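Local coordinates for protein predicted metal-dependent hydrolase of the TIM-barrel fold (Lactobacillus casei, PDB 2QPX) that probably acts as a zinc-dependent hydrolase of the amidohydrolase family, holding two zinc ions in a TIM-barrel fold, though its substrate is unknown, at residues Y172-L178 with R200-K204. Numbering follows the deposited sequence.
Sequences YRVGLHL and RLTSK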
loop_
_atom_site.group_PDB
_atom_site.type_symbol
_atom_site.label_atom_id
_atom_site.label_comp_id
_atom_site.label_asym_id
_atom_site.label_seq_id
_atom_site.Cartn_x
_atom_site.Cartn_y
_atom_site.Cartn_z
ATOM N N TYR A 172 -12.568 -14.596 6.104
ATOM C CA TYR A 172 -13.786 -14.523 5.266
ATOM C C TYR A 172 -15.065 -14.308 6.133
ATOM O O TYR A 172 -16.119 -13.884 5.607
ATOM C CB TYR A 172 -14.004 -15.828 4.491
ATOM C CG TYR A 172 -13.072 -16.150 3.334
ATOM C CD1 TYR A 172 -13.164 -15.489 2.138
ATOM C CD2 TYR A 172 -12.173 -17.193 3.426
ATOM C CE1 TYR A 172 -12.360 -15.830 1.057
ATOM C CE2 TYR A 172 -11.366 -17.556 2.362
ATOM C CZ TYR A 172 -11.454 -16.875 1.186
ATOM O OH TYR A 172 -10.617 -17.299 0.144
ATOM N N ARG A 173 -15.004 -14.631 7.421
ATOM C CA ARG A 173 -16.193 -14.686 8.272
ATOM C C ARG A 173 -16.254 -13.488 9.216
ATOM O O ARG A 173 -17.316 -12.853 9.369
ATOM C CB ARG A 173 -16.253 -15.995 9.055
ATOM C CG ARG A 173 -16.254 -17.267 8.186
ATOM C CD ARG A 173 -17.530 -17.391 7.460
ATOM N NE ARG A 173 -17.539 -18.472 6.480
ATOM C CZ ARG A 173 -17.800 -19.740 6.732
ATOM N NH1 ARG A 173 -18.027 -20.187 7.965
ATOM N NH2 ARG A 173 -17.839 -20.595 5.714
ATOM N N VAL A 174 -15.131 -13.209 9.860
ATOM C CA VAL A 174 -15.049 -12.259 10.976
ATOM C C VAL A 174 -13.843 -11.330 10.954
ATOM O O VAL A 174 -13.743 -10.411 11.779
ATOM C CB VAL A 174 -15.094 -13.012 12.320
ATOM C CG1 VAL A 174 -16.449 -13.741 12.495
ATOM C CG2 VAL A 174 -13.932 -14.013 12.469
ATOM N N GLY A 175 -12.892 -11.567 10.060
ATOM C CA GLY A 175 -11.718 -10.766 10.003
ATOM C C GLY A 175 -10.608 -11.335 10.880
ATOM O O GLY A 175 -10.762 -12.402 11.510
ATOM N N LEU A 176 -9.493 -10.614 10.921
ATOM C CA LEU A 176 -8.262 -11.113 11.522
ATOM C C LEU A 176 -7.800 -10.392 12.795
ATOM O O LEU A 176 -6.686 -10.619 13.260
ATOM C CB LEU A 176 -7.109 -11.140 10.506
ATOM C CG LEU A 176 -7.267 -12.124 9.341
ATOM C CD1 LEU A 176 -6.110 -11.903 8.357
ATOM C CD2 LEU A 176 -7.316 -13.547 9.902
ATOM N N HIS A 177 -8.669 -9.548 13.380
ATOM C CA HIS A 177 -8.331 -8.874 14.618
ATOM C C HIS A 177 -8.621 -9.819 15.779
ATOM O O HIS A 177 -9.582 -9.642 16.537
ATOM C CB HIS A 177 -9.111 -7.563 14.722
ATOM C CG HIS A 177 -8.514 -6.581 15.670
ATOM N ND1 HIS A 177 -7.577 -6.926 16.623
ATOM C CD2 HIS A 177 -8.792 -5.272 15.862
ATOM C CE1 HIS A 177 -7.283 -5.857 17.344
ATOM N NE2 HIS A 177 -7.990 -4.840 16.886
ATOM N N LEU A 178 -7.780 -10.831 15.933
ATOM C CA LEU A 178 -8.033 -11.926 16.837
ATOM C C LEU A 178 -7.736 -11.483 18.278
ATOM O O LEU A 178 -6.679 -10.918 18.557
ATOM C CB LEU A 178 -7.165 -13.114 16.478
ATOM C CG LEU A 178 -7.192 -13.620 15.041
ATOM C CD1 LEU A 178 -6.186 -14.750 14.855
ATOM C CD2 LEU A 178 -8.596 -14.029 14.529
ATOM N N ARG A 200 -23.626 -21.830 8.530
ATOM C CA ARG A 200 -22.375 -21.073 8.412
ATOM C C ARG A 200 -21.925 -20.502 9.766
ATOM O O ARG A 200 -22.693 -19.801 10.410
ATOM C CB ARG A 200 -22.640 -19.923 7.435
ATOM C CG ARG A 200 -21.466 -19.152 6.887
ATOM C CD ARG A 200 -21.948 -18.227 5.732
ATOM N NE ARG A 200 -21.460 -16.862 5.895
ATOM C CZ ARG A 200 -20.356 -16.367 5.350
ATOM N NH1 ARG A 200 -19.586 -17.104 4.557
ATOM N NH2 ARG A 200 -20.013 -15.114 5.606
ATOM N N LEU A 201 -20.687 -20.770 10.162
ATOM C CA LEU A 201 -20.107 -20.204 11.392
ATOM C C LEU A 201 -19.615 -18.756 11.113
ATOM O O LEU A 201 -18.710 -18.542 10.315
ATOM C CB LEU A 201 -18.956 -21.067 11.880
ATOM C CG LEU A 201 -18.183 -20.574 13.092
ATOM C CD1 LEU A 201 -19.142 -20.263 14.282
ATOM C CD2 LEU A 201 -17.088 -21.564 13.446
ATOM N N THR A 202 -20.253 -17.785 11.752
ATOM C CA THR A 202 -19.982 -16.363 11.573
ATOM C C THR A 202 -19.788 -15.607 12.893
ATOM O O THR A 202 -19.568 -14.401 12.878
ATOM C CB THR A 202 -21.105 -15.679 10.759
ATOM O OG1 THR A 202 -22.341 -15.726 11.496
ATOM C CG2 THR A 202 -21.248 -16.344 9.355
ATOM N N SER A 203 -19.836 -16.316 14.014
ATOM C CA SER A 203 -19.716 -15.679 15.342
ATOM C C SER A 203 -18.234 -15.362 15.657
ATOM O O SER A 203 -17.432 -16.294 15.800
ATOM C CB SER A 203 -20.190 -16.648 16.413
ATOM O OG SER A 203 -19.900 -16.149 17.720
ATOM N N LYS A 204 -17.887 -14.076 15.745
ATOM C CA LYS A 204 -16.544 -13.657 16.098
ATOM C C LYS A 204 -16.119 -14.167 17.491
ATOM O O LYS A 204 -15.013 -14.711 17.638
ATOM C CB LYS A 204 -16.344 -12.149 15.937
ATOM C CG LYS A 204 -14.917 -11.732 16.255
ATOM C CD LYS A 204 -14.634 -10.353 15.779
ATOM C CE LYS A 204 -13.364 -9.752 16.382
ATOM N NZ LYS A 204 -12.113 -10.499 16.112
HETATM O O HOH W 1 -19.526 -12.183 11.335
HETATM O O HOH W 2 -11.655 -9.127 13.153
HETATM O O HOH W 3 -11.583 -12.397 14.337
#
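Arg-173 reaches across to the backbone of Leu-201: its NH1 donates to Leu-201 O at 2.9 Å, nearly in the guanidinium plane and at 157°. The bend at chi2 (-70°) folds the chain round that oxygen, bringing NH1 to it. NH1 also forms a salt bridge to Glu-135, whose carboxylate accepts the Leu-201 N-H as well. With an alanine in this position, Leu-201 O is likely to lose this donor and Glu-135 a cationic partner. Lys-204, extended until chi4, donates a 2.7 Å hydrogen bond from NZ to His-177 O, from above the carbonyl plane; it also donates to a water held by Gly-175 O and pairs with Asp-208. Another water bridges Arg-173 O and Thr-202 O.

Packing fills in between these polar grips. The compact, branched Val-174 suits the close backbones: its CG1 rests 3.2 Å from Thr-202 O and 3.8 Å from Lys-204 CB. In the conformer given, the Arg-200 CG methylene covers one face of the Arg-173 guanidinium, while Arg-173 NE and Arg-200 NH1 lie 3.1 Å apart, two donors that do not bond; Glu-135 probably offsets the charge on the Arg-173 side.

Ser-203 N-caps helix 204-221, while Tyr-172 lies beside the zinc-bound His-228: the contact joins a loop bordering the binuclear zinc site of this amidohydrolase TIM barrel to the start of an outer helix.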